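Local coordinates for protein glucanase (Clostridium thermocellum, PDB 5GXX) that probably hydrolyses internal beta-1,4-glucosidic bonds of cellulose as a family 9 endoglucanase of the clostridial cellulosome, at residues A[7-18]-A[412-423]; A[299-307]-A[386-394]. The protein carries 1 engineered substitution. All coordinates share one frame; numbering follows the deposited sequence.

Both contacts are buried and lie in the family 9 catalytic region, their centres about 13 Å apart, with contact 2 nested along the chain inside the loop that contact 1 closes. Contact 1 packs two helices, 7-18 and 412-423, through leucine, alanine and valine at one end and Tyr18, Phe17 and Asn415 at the other, with two hydrogen bonds onto main-chain carbonyls. Contact 2 sets the start of helix 301-318 against the glycine-rich loop 386-394, and its polar part runs through backbone and one water. They meet directly: Asn415 of contact 1 binds Gly386 and Leu388 of contact 2, and Asp413 makes a salt bridge to Arg303, so helix 412-429 serves both.

Contact 1 (A[7-18]-A[412-423]); sequences YAEALQKAIYFY and CDYNAGFVGALC
Leu422 reaches from helix 412-423 into a hole formed by Tyr7, Ala10, Leu11 and Ala14. Its CD2 lies 3.8 Å from Ala10 CB and meets the edge of the Tyr7 ring, while its CD1 rests near Ala14 CB. In return Ala14, short enough to let the backbones come close, puts its methyl among Asn415, Phe418, Val419 and Leu422. Such reciprocal knobs-into-holes packing suits two nearly antiparallel helices, here with axes 9.2 Å apart at 152°, an early and a late helix of what is, as in other family 9 enzymes, an (alpha/alpha)6 barrel. Tyr18 is the third knob. With CG beside its backbone N (chi1 -69°), its ring extends toward 412-423, and OH gives a 2.7 Å hydrogen bond to Cys412 O, in the carbonyl plane on a lone pair. Asn415 ND2 donates to Ala14 O at 3.1 Å in a somewhat bent bond, and its OD1 stands over one face of the Phe17 ring, toward the rim, amide and ring planes 31° apart. The same amide is held from outside, ND2 by Gly386 O and OD1 by Leu388 N, which fixes its rotation. Helix 58-75 packs on Val419 through Leu68, and helix 322-340 touches Leu422 through Ile336.

Contact 2 (A[299-307]-A[386-394]); sequences WGPLRYATT and GALVGGPGR
Leu302, in the first turn of helix 301-318, lies against the loop at Val389, Gly390 and Gly391. Its CG is anti to the carbonyl carbon (chi1 -71°), which carries CD1 to within 3.6 Å of Gly391 CA and 3.5 Å of Val389 O. Glycine suits position 391, whose backbone angles call for it and whose lack of a side chain leaves the leucine room to lie against CA.

Leu388 is the second large apolar partner. Its CD1 meets Leu302 CD1 at 3.9 Å, whereas CD2 goes tip to tip with Thr306, 3.6 Å from OG1. That hydroxyl is turned back onto its own helix, donating to Leu302 O at 2.8 Å. Threonine thus offers the leucine a compact surface while its polar group is satisfied.

Gly390 lets the loop come within 4.1 Å of Gly300, measured between CA atoms. Its carbonyl accepts a hydrogen bond from Leu302 N at 3.1 Å and 166°, nearly along the C=O axis. Since first-turn amides of a helix have no carbonyl one turn back to bind, the loop supplies an acceptor for this one. The next amide, Arg303 N, donates a hydrogen bond to a water, which in turn donates to Val389 O. Pro301, which needs no amide partner, packs its CD 3.2 Å from Gly390 O.

Around this junction, helix 322-340 meets Thr306 through Ile336, Leu388 through Ala339 and Pro392 through Tyr338, while Phe418 of helix 412-429 touches both Thr306 and Leu388.

Contact 1 (A[7-18]-A[412-423])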
loop_
_atom_site.group_PDB
_atom_site.type_symbol
_atom_site.label_atom_id
_atom_site.label_comp_id
_atom_site.label_asym_id
_atom_site.label_seq_id
_atom_site.Cartn_x
_atom_site.Cartn_y
_atom_site.Cartn_z
ATOM N N TYR A 7 -41.254 35.232 -11.644
ATOM C CA TYR A 7 -39.977 35.930 -11.510
ATOM C C TYR A 7 -39.642 36.251 -10.061
ATOM O O TYR A 7 -38.467 36.263 -9.707
ATOM C CB TYR A 7 -39.918 37.212 -12.350
ATOM C CG TYR A 7 -40.150 36.970 -13.829
ATOM C CD1 TYR A 7 -39.192 36.316 -14.610
ATOM C CD2 TYR A 7 -41.317 37.422 -14.446
ATOM C CE1 TYR A 7 -39.411 36.111 -15.966
ATOM C CE2 TYR A 7 -41.545 37.213 -15.806
ATOM C CZ TYR A 7 -40.602 36.544 -16.548
ATOM O OH TYR A 7 -40.837 36.359 -17.894
ATOM N N ALA A 8 -40.657 36.468 -9.222
ATOM C CA ALA A 8 -40.416 36.688 -7.795
ATOM C C ALA A 8 -39.796 35.466 -7.125
ATOM O O ALA A 8 -38.892 35.601 -6.307
ATOM C CB ALA A 8 -41.702 37.088 -7.060
ATOM N N GLU A 9 -40.298 34.281 -7.463
ATOM C CA GLU A 9 -39.728 33.040 -6.918
ATOM C C GLU A 9 -38.323 32.813 -7.470
ATOM O O GLU A 9 -37.418 32.431 -6.733
ATOM C CB GLU A 9 -40.607 31.820 -7.207
ATOM C CG GLU A 9 -40.065 30.525 -6.600
ATOM C CD GLU A 9 -40.828 29.311 -7.084
ATOM O OE1 GLU A 9 -42.066 29.422 -7.236
ATOM O OE2 GLU A 9 -40.209 28.250 -7.304
ATOM N N ALA A 10 -38.132 33.050 -8.766
ATOM C CA ALA A 10 -36.783 32.978 -9.338
ATOM C C ALA A 10 -35.808 33.910 -8.613
ATOM O O ALA A 10 -34.677 33.536 -8.275
ATOM C CB ALA A 10 -36.839 33.317 -10.807
ATOM N N LEU A 11 -36.241 35.141 -8.375
ATOM C CA LEU A 11 -35.425 36.102 -7.642
ATOM C C LEU A 11 -35.088 35.660 -6.230
ATOM O O LEU A 11 -33.915 35.760 -5.813
ATOM C CB LEU A 11 -36.145 37.451 -7.598
ATOM C CG LEU A 11 -35.439 38.548 -6.801
ATOM C CD1 LEU A 11 -34.093 38.872 -7.446
ATOM C CD2 LEU A 11 -36.338 39.794 -6.724
ATOM N N GLN A 12 -36.110 35.195 -5.516
ATOM C CA GLN A 12 -35.985 34.662 -4.166
ATOM C C GLN A 12 -34.914 33.575 -4.109
ATOM O O GLN A 12 -34.042 33.589 -3.236
ATOM C CB GLN A 12 -37.353 34.128 -3.716
ATOM C CG GLN A 12 -37.380 33.354 -2.402
ATOM C CD GLN A 12 -38.735 32.701 -2.174
ATOM O OE1 GLN A 12 -39.357 32.197 -3.121
ATOM N NE2 GLN A 12 -39.200 32.705 -0.922
ATOM N N LYS A 13 -34.949 32.659 -5.072
ATOM C CA LYS A 13 -33.981 31.576 -5.112
ATOM C C LYS A 13 -32.601 32.058 -5.532
ATOM O O LYS A 13 -31.600 31.648 -4.940
ATOM C CB LYS A 13 -34.506 30.418 -5.973
ATOM C CG LYS A 13 -35.659 29.736 -5.259
ATOM C CD LYS A 13 -36.365 28.688 -6.110
ATOM C CE LYS A 13 -37.412 27.991 -5.231
ATOM N NZ LYS A 13 -38.131 26.925 -5.979
ATOM N N ALA A 14 -32.566 32.935 -6.531
ATOM C CA ALA A 14 -31.310 33.460 -7.060
ATOM C C ALA A 14 -30.497 34.226 -6.017
ATOM O O ALA A 14 -29.269 34.176 -6.045
ATOM C CB ALA A 14 -31.542 34.288 -8.338
ATOM N N ILE A 15 -31.189 34.844 -5.061
ATOM C CA ILE A 15 -30.532 35.511 -3.938
ATOM C C ILE A 15 -30.007 34.524 -2.903
ATOM O O ILE A 15 -28.882 34.678 -2.402
ATOM C CB ILE A 15 -31.499 36.513 -3.271
ATOM C CG1 ILE A 15 -31.874 37.606 -4.274
ATOM C CG2 ILE A 15 -30.860 37.147 -2.017
ATOM C CD1 ILE A 15 -33.129 38.380 -3.848
ATOM N N TYR A 16 -30.851 33.541 -2.591
ATOM C CA TYR A 16 -30.535 32.480 -1.625
ATOM C C TYR A 16 -29.260 31.762 -2.028
ATOM O O TYR A 16 -28.497 31.341 -1.158
ATOM C CB TYR A 16 -31.723 31.506 -1.525
ATOM C CG TYR A 16 -31.501 30.253 -0.706
ATOM C CD1 TYR A 16 -31.004 29.076 -1.292
ATOM C CD2 TYR A 16 -31.810 30.225 0.654
ATOM C CE1 TYR A 16 -30.844 27.918 -0.562
ATOM C CE2 TYR A 16 -31.683 29.045 1.409
ATOM C CZ TYR A 16 -31.193 27.912 0.785
ATOM O OH TYR A 16 -31.032 26.750 1.487
ATOM N N PHE A 17 -29.028 31.617 -3.336
ATOM C CA PHE A 17 -27.748 31.076 -3.798
ATOM C C PHE A 17 -26.548 31.682 -3.064
ATOM O O PHE A 17 -25.659 30.934 -2.637
ATOM C CB PHE A 17 -27.622 31.219 -5.324
ATOM C CG PHE A 17 -26.234 30.928 -5.841
ATOM C CD1 PHE A 17 -25.755 29.629 -5.956
ATOM C CD2 PHE A 17 -25.408 31.973 -6.213
ATOM C CE1 PHE A 17 -24.471 29.358 -6.441
ATOM C CE2 PHE A 17 -24.124 31.726 -6.748
ATOM C CZ PHE A 17 -23.641 30.418 -6.840
ATOM N N TYR A 18 -26.520 33.009 -2.920
ATOM C CA TYR A 18 -25.364 33.633 -2.269
ATOM C C TYR A 18 -25.180 33.175 -0.824
ATOM O O TYR A 18 -24.045 33.088 -0.342
ATOM C CB TYR A 18 -25.415 35.153 -2.383
ATOM C CG TYR A 18 -25.200 35.582 -3.813
ATOM C CD1 TYR A 18 -23.912 35.682 -4.338
ATOM C CD2 TYR A 18 -26.284 35.823 -4.661
ATOM C CE1 TYR A 18 -23.707 36.014 -5.667
ATOM C CE2 TYR A 18 -26.089 36.176 -5.990
ATOM C CZ TYR A 18 -24.799 36.265 -6.482
ATOM O OH TYR A 18 -24.573 36.645 -7.784
ATOM N N CYS A 412 -20.704 32.899 -8.407
ATOM C CA CYS A 412 -21.164 34.228 -8.013
ATOM C C CYS A 412 -21.476 35.103 -9.222
ATOM O O CYS A 412 -22.546 35.714 -9.283
ATOM C CB CYS A 412 -20.122 34.925 -7.132
ATOM S SG CYS A 412 -19.886 34.185 -5.496
ATOM N N ASP A 413 -20.556 35.175 -10.186
ATOM C CA ASP A 413 -20.741 36.087 -11.308
ATOM C C ASP A 413 -21.849 35.597 -12.250
ATOM O O ASP A 413 -22.483 36.402 -12.936
ATOM C CB ASP A 413 -19.419 36.304 -12.047
ATOM C CG ASP A 413 -19.101 35.177 -13.011
ATOM O OD1 ASP A 413 -18.675 34.090 -12.554
ATOM O OD2 ASP A 413 -19.261 35.395 -14.236
ATOM N N TYR A 414 -22.108 34.289 -12.267
ATOM C CA TYR A 414 -23.179 33.721 -13.093
ATOM C C TYR A 414 -24.508 34.268 -12.585
ATOM O O TYR A 414 -25.405 34.578 -13.370
ATOM C CB TYR A 414 -23.192 32.200 -12.955
ATOM C CG TYR A 414 -22.196 31.442 -13.800
ATOM C CD1 TYR A 414 -21.010 32.029 -14.213
ATOM C CD2 TYR A 414 -22.426 30.109 -14.118
ATOM C CE1 TYR A 414 -20.075 31.323 -14.948
ATOM C CE2 TYR A 414 -21.513 29.396 -14.882
ATOM C CZ TYR A 414 -20.353 30.012 -15.302
ATOM O OH TYR A 414 -19.407 29.326 -16.037
ATOM N N ASN A 415 -24.662 34.372 -11.267
ATOM C CA ASN A 415 -25.932 34.811 -10.681
ATOM C C ASN A 415 -26.121 36.321 -10.607
ATOM O O ASN A 415 -27.236 36.780 -10.388
ATOM C CB ASN A 415 -26.150 34.183 -9.295
ATOM C CG ASN A 415 -26.934 32.886 -9.348
ATOM O OD1 ASN A 415 -26.613 31.975 -10.112
ATOM N ND2 ASN A 415 -28.002 32.811 -8.555
ATOM N N ALA A 416 -25.057 37.102 -10.796
ATOM C CA ALA A 416 -25.082 38.506 -10.372
ATOM C C ALA A 416 -25.935 39.402 -11.263
ATOM O O ALA A 416 -26.881 40.043 -10.785
ATOM C CB ALA A 416 -23.675 39.038 -10.226
ATOM N N GLY A 417 -25.637 39.449 -12.557
ATOM C CA GLY A 417 -26.475 40.216 -13.485
ATOM C C GLY A 417 -27.875 39.618 -13.557
ATOM O O GLY A 417 -28.871 40.335 -13.709
ATOM N N PHE A 418 -27.954 38.293 -13.473
ATOM C CA PHE A 418 -29.232 37.557 -13.447
ATOM C C PHE A 418 -30.201 38.045 -12.372
ATOM O O PHE A 418 -31.378 38.291 -12.638
ATOM C CB PHE A 418 -28.894 36.069 -13.331
ATOM C CG PHE A 418 -30.067 35.124 -13.341
ATOM C CD1 PHE A 418 -30.984 35.142 -14.386
ATOM C CD2 PHE A 418 -30.160 34.142 -12.359
ATOM C CE1 PHE A 418 -32.003 34.215 -14.425
ATOM C CE2 PHE A 418 -31.181 33.212 -12.401
ATOM C CZ PHE A 418 -32.100 33.270 -13.422
ATOM N N VAL A 419 -29.725 38.171 -11.140
ATOM C CA VAL A 419 -30.468 38.893 -10.113
ATOM C C VAL A 419 -31.003 40.253 -10.555
ATOM O O VAL A 419 -32.180 40.537 -10.336
ATOM C CB VAL A 419 -29.646 39.001 -8.806
ATOM C CG1 VAL A 419 -30.314 39.986 -7.835
ATOM C CG2 VAL A 419 -29.513 37.623 -8.172
ATOM N N GLY A 420 -30.188 41.098 -11.184
ATOM C CA GLY A 420 -30.655 42.418 -11.615
ATOM C C GLY A 420 -31.778 42.309 -12.632
ATOM O O GLY A 420 -32.803 42.995 -12.550
ATOM N N ALA A 421 -31.623 41.426 -13.610
ATOM C CA ALA A 421 -32.698 41.184 -14.576
ATOM C C ALA A 421 -33.992 40.614 -13.987
ATOM O O ALA A 421 -35.093 41.021 -14.388
ATOM C CB ALA A 421 -32.151 40.328 -15.705
ATOM N N LEU A 422 -33.882 39.709 -13.015
ATOM C CA LEU A 422 -35.070 39.213 -12.315
ATOM C C LEU A 422 -35.731 40.320 -11.488
ATOM O O LEU A 422 -36.961 40.383 -11.403
ATOM C CB LEU A 422 -34.759 37.999 -11.436
ATOM C CG LEU A 422 -34.307 36.734 -12.163
ATOM C CD1 LEU A 422 -33.733 35.702 -11.178
ATOM C CD2 LEU A 422 -35.468 36.142 -12.974
ATOM N N CYS A 423 -34.930 41.188 -10.887
ATOM C CA CYS A 423 -35.503 42.372 -10.230
ATOM C C CYS A 423 -36.375 43.175 -11.196
ATOM O O CYS A 423 -37.497 43.544 -10.843
ATOM C CB CYS A 423 -34.422 43.293 -9.669
ATOM S SG CYS A 423 -33.622 42.674 -8.187
#

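Contact 2 (A[299-307]-A[386-394])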
loop_
_atom_site.group_PDB
_atom_site.type_symbol
_atom_site.label_atom_id
_atom_site.label_comp_id
_atom_site.label_asym_id
_atom_site.label_seq_id
_atom_site.Cartn_x
_atom_site.Cartn_y
_atom_site.Cartn_z
ATOM N N TRP A 299 -17.899 28.944 -22.373
ATOM C CA TRP A 299 -17.974 29.002 -20.913
ATOM C C TRP A 299 -19.013 30.017 -20.463
ATOM O O TRP A 299 -18.982 31.177 -20.873
ATOM C CB TRP A 299 -16.591 29.312 -20.323
ATOM C CG TRP A 299 -15.573 28.308 -20.788
ATOM C CD1 TRP A 299 -15.297 27.097 -20.229
ATOM C CD2 TRP A 299 -14.728 28.419 -21.940
ATOM N NE1 TRP A 299 -14.325 26.445 -20.960
ATOM C CE2 TRP A 299 -13.964 27.235 -22.018
ATOM C CE3 TRP A 299 -14.553 29.403 -22.923
ATOM C CZ2 TRP A 299 -13.027 27.012 -23.035
ATOM C CZ3 TRP A 299 -13.612 29.186 -23.936
ATOM C CH2 TRP A 299 -12.860 27.998 -23.977
ATOM N N GLY A 300 -19.945 29.559 -19.626
ATOM C CA GLY A 300 -20.960 30.440 -19.048
ATOM C C GLY A 300 -21.794 31.267 -20.012
ATOM O O GLY A 300 -22.004 32.451 -19.793
ATOM N N PRO A 301 -22.352 30.657 -21.065
ATOM C CA PRO A 301 -23.207 31.431 -21.964
ATOM C C PRO A 301 -24.430 32.028 -21.265
ATOM O O PRO A 301 -24.779 33.179 -21.560
ATOM C CB PRO A 301 -23.594 30.417 -23.044
ATOM C CG PRO A 301 -23.487 29.093 -22.358
ATOM C CD PRO A 301 -22.277 29.244 -21.465
ATOM N N LEU A 302 -25.054 31.301 -20.330
ATOM C CA LEU A 302 -26.225 31.858 -19.628
ATOM C C LEU A 302 -25.834 33.085 -18.801
ATOM O O LEU A 302 -26.584 34.060 -18.764
ATOM C CB LEU A 302 -26.949 30.805 -18.775
ATOM C CG LEU A 302 -27.723 29.730 -19.562
ATOM C CD1 LEU A 302 -28.305 28.697 -18.585
ATOM C CD2 LEU A 302 -28.845 30.305 -20.418
ATOM N N ARG A 303 -24.700 33.007 -18.110
ATOM C CA ARG A 303 -24.110 34.146 -17.394
ATOM C C ARG A 303 -24.004 35.379 -18.282
ATOM O O ARG A 303 -24.488 36.463 -17.916
ATOM C CB ARG A 303 -22.731 33.753 -16.861
ATOM C CG ARG A 303 -21.880 34.891 -16.319
ATOM C CD ARG A 303 -20.805 35.243 -17.322
ATOM N NE ARG A 303 -20.113 34.142 -18.000
ATOM C CZ ARG A 303 -18.918 33.666 -17.645
ATOM N NH1 ARG A 303 -18.282 34.122 -16.569
ATOM N NH2 ARG A 303 -18.325 32.756 -18.391
ATOM N N TYR A 304 -23.420 35.242 -19.472
ATOM C CA TYR A 304 -23.257 36.418 -20.324
ATOM C C TYR A 304 -24.596 36.959 -20.827
ATOM O O TYR A 304 -24.847 38.167 -20.750
ATOM C CB TYR A 304 -22.357 36.086 -21.512
ATOM C CG TYR A 304 -20.913 35.790 -21.206
ATOM C CD1 TYR A 304 -20.119 36.678 -20.482
ATOM C CD2 TYR A 304 -20.334 34.639 -21.690
ATOM C CE1 TYR A 304 -18.763 36.414 -20.240
ATOM C CE2 TYR A 304 -18.991 34.365 -21.478
ATOM C CZ TYR A 304 -18.215 35.256 -20.752
ATOM O OH TYR A 304 -16.877 35.001 -20.550
ATOM N N ALA A 305 -25.481 36.069 -21.267
ATOM C CA ALA A 305 -26.732 36.501 -21.902
ATOM C C ALA A 305 -27.659 37.146 -20.875
ATOM O O ALA A 305 -28.255 38.197 -21.162
ATOM C CB ALA A 305 -27.399 35.345 -22.625
ATOM N N THR A 306 -27.709 36.588 -19.667
ATOM C CA THR A 306 -28.537 37.179 -18.620
ATOM C C THR A 306 -27.986 38.497 -18.070
ATOM O O THR A 306 -28.763 39.337 -17.616
ATOM C CB THR A 306 -28.828 36.200 -17.469
ATOM O OG1 THR A 306 -27.607 35.804 -16.829
ATOM C CG2 THR A 306 -29.526 34.979 -17.982
ATOM N N THR A 307 -26.669 38.673 -18.114
ATOM C CA THR A 307 -26.050 39.948 -17.712
ATOM C C THR A 307 -26.394 41.016 -18.744
ATOM O O THR A 307 -26.792 42.144 -18.395
ATOM C CB THR A 307 -24.514 39.811 -17.545
ATOM O OG1 THR A 307 -24.246 38.835 -16.525
ATOM C CG2 THR A 307 -23.897 41.168 -17.152
ATOM N N GLY A 386 -31.471 28.281 -6.759
ATOM C CA GLY A 386 -31.200 29.555 -7.401
ATOM C C GLY A 386 -29.980 29.651 -8.294
ATOM O O GLY A 386 -29.795 30.662 -8.966
ATOM N N ALA A 387 -29.120 28.637 -8.273
ATOM C CA ALA A 387 -27.900 28.691 -9.070
ATOM C C ALA A 387 -28.192 28.605 -10.560
ATOM O O ALA A 387 -28.758 27.610 -11.012
ATOM C CB ALA A 387 -26.949 27.564 -8.656
ATOM N N LEU A 388 -27.780 29.642 -11.293
ATOM C CA LEU A 388 -27.818 29.616 -12.765
ATOM C C LEU A 388 -26.626 28.804 -13.258
ATOM O O LEU A 388 -25.487 29.196 -13.006
ATOM C CB LEU A 388 -27.783 31.027 -13.347
ATOM C CG LEU A 388 -27.848 31.145 -14.878
ATOM C CD1 LEU A 388 -29.220 30.714 -15.415
ATOM C CD2 LEU A 388 -27.607 32.588 -15.242
ATOM N N VAL A 389 -26.876 27.692 -13.946
ATOM C CA VAL A 389 -25.750 26.910 -14.485
ATOM C C VAL A 389 -25.109 27.551 -15.732
ATOM O O VAL A 389 -25.657 28.464 -16.340
ATOM C CB VAL A 389 -26.099 25.408 -14.681
ATOM C CG1 VAL A 389 -26.595 24.775 -13.386
ATOM C CG2 VAL A 389 -27.141 25.215 -15.777
ATOM N N GLY A 390 -23.954 27.026 -16.124
ATOM C CA GLY A 390 -23.303 27.476 -17.349
ATOM C C GLY A 390 -24.247 27.450 -18.544
ATOM O O GLY A 390 -24.384 28.439 -19.265
ATOM N N GLY A 391 -24.899 26.311 -18.756
ATOM C CA GLY A 391 -25.955 26.264 -19.744
ATOM C C GLY A 391 -25.603 25.380 -20.918
ATOM O O GLY A 391 -24.576 24.706 -20.911
ATOM N N PRO A 392 -26.405 25.457 -21.973
ATOM C CA PRO A 392 -26.254 24.533 -23.089
ATOM C C PRO A 392 -25.145 24.961 -24.041
ATOM O O PRO A 392 -24.613 26.066 -23.932
ATOM C CB PRO A 392 -27.625 24.617 -23.771
ATOM C CG PRO A 392 -28.014 26.066 -23.528
ATOM C CD PRO A 392 -27.535 26.389 -22.138
ATOM N N GLY A 393 -24.779 24.049 -24.933
ATOM C CA GLY A 393 -23.866 24.356 -26.022
ATOM C C GLY A 393 -24.538 25.192 -27.089
ATOM O O GLY A 393 -25.728 25.570 -27.016
ATOM N N ARG A 394 -23.772 25.426 -28.147
ATOM C CA ARG A 394 -24.166 26.317 -29.227
ATOM C C ARG A 394 -25.369 25.820 -30.019
ATOM O O ARG A 394 -26.003 26.608 -30.718
ATOM C CB ARG A 394 -22.966 26.515 -30.169
ATOM C CG ARG A 394 -21.927 27.479 -29.611
ATOM C CD ARG A 394 -20.646 27.518 -30.458
ATOM N NE ARG A 394 -20.831 28.032 -31.818
ATOM C CZ ARG A 394 -20.584 29.279 -32.221
ATOM N NH1 ARG A 394 -20.153 30.206 -31.365
ATOM N NH2 ARG A 394 -20.794 29.599 -33.497
HETATM O O HOH W 1 -23.753 30.662 -16.987
#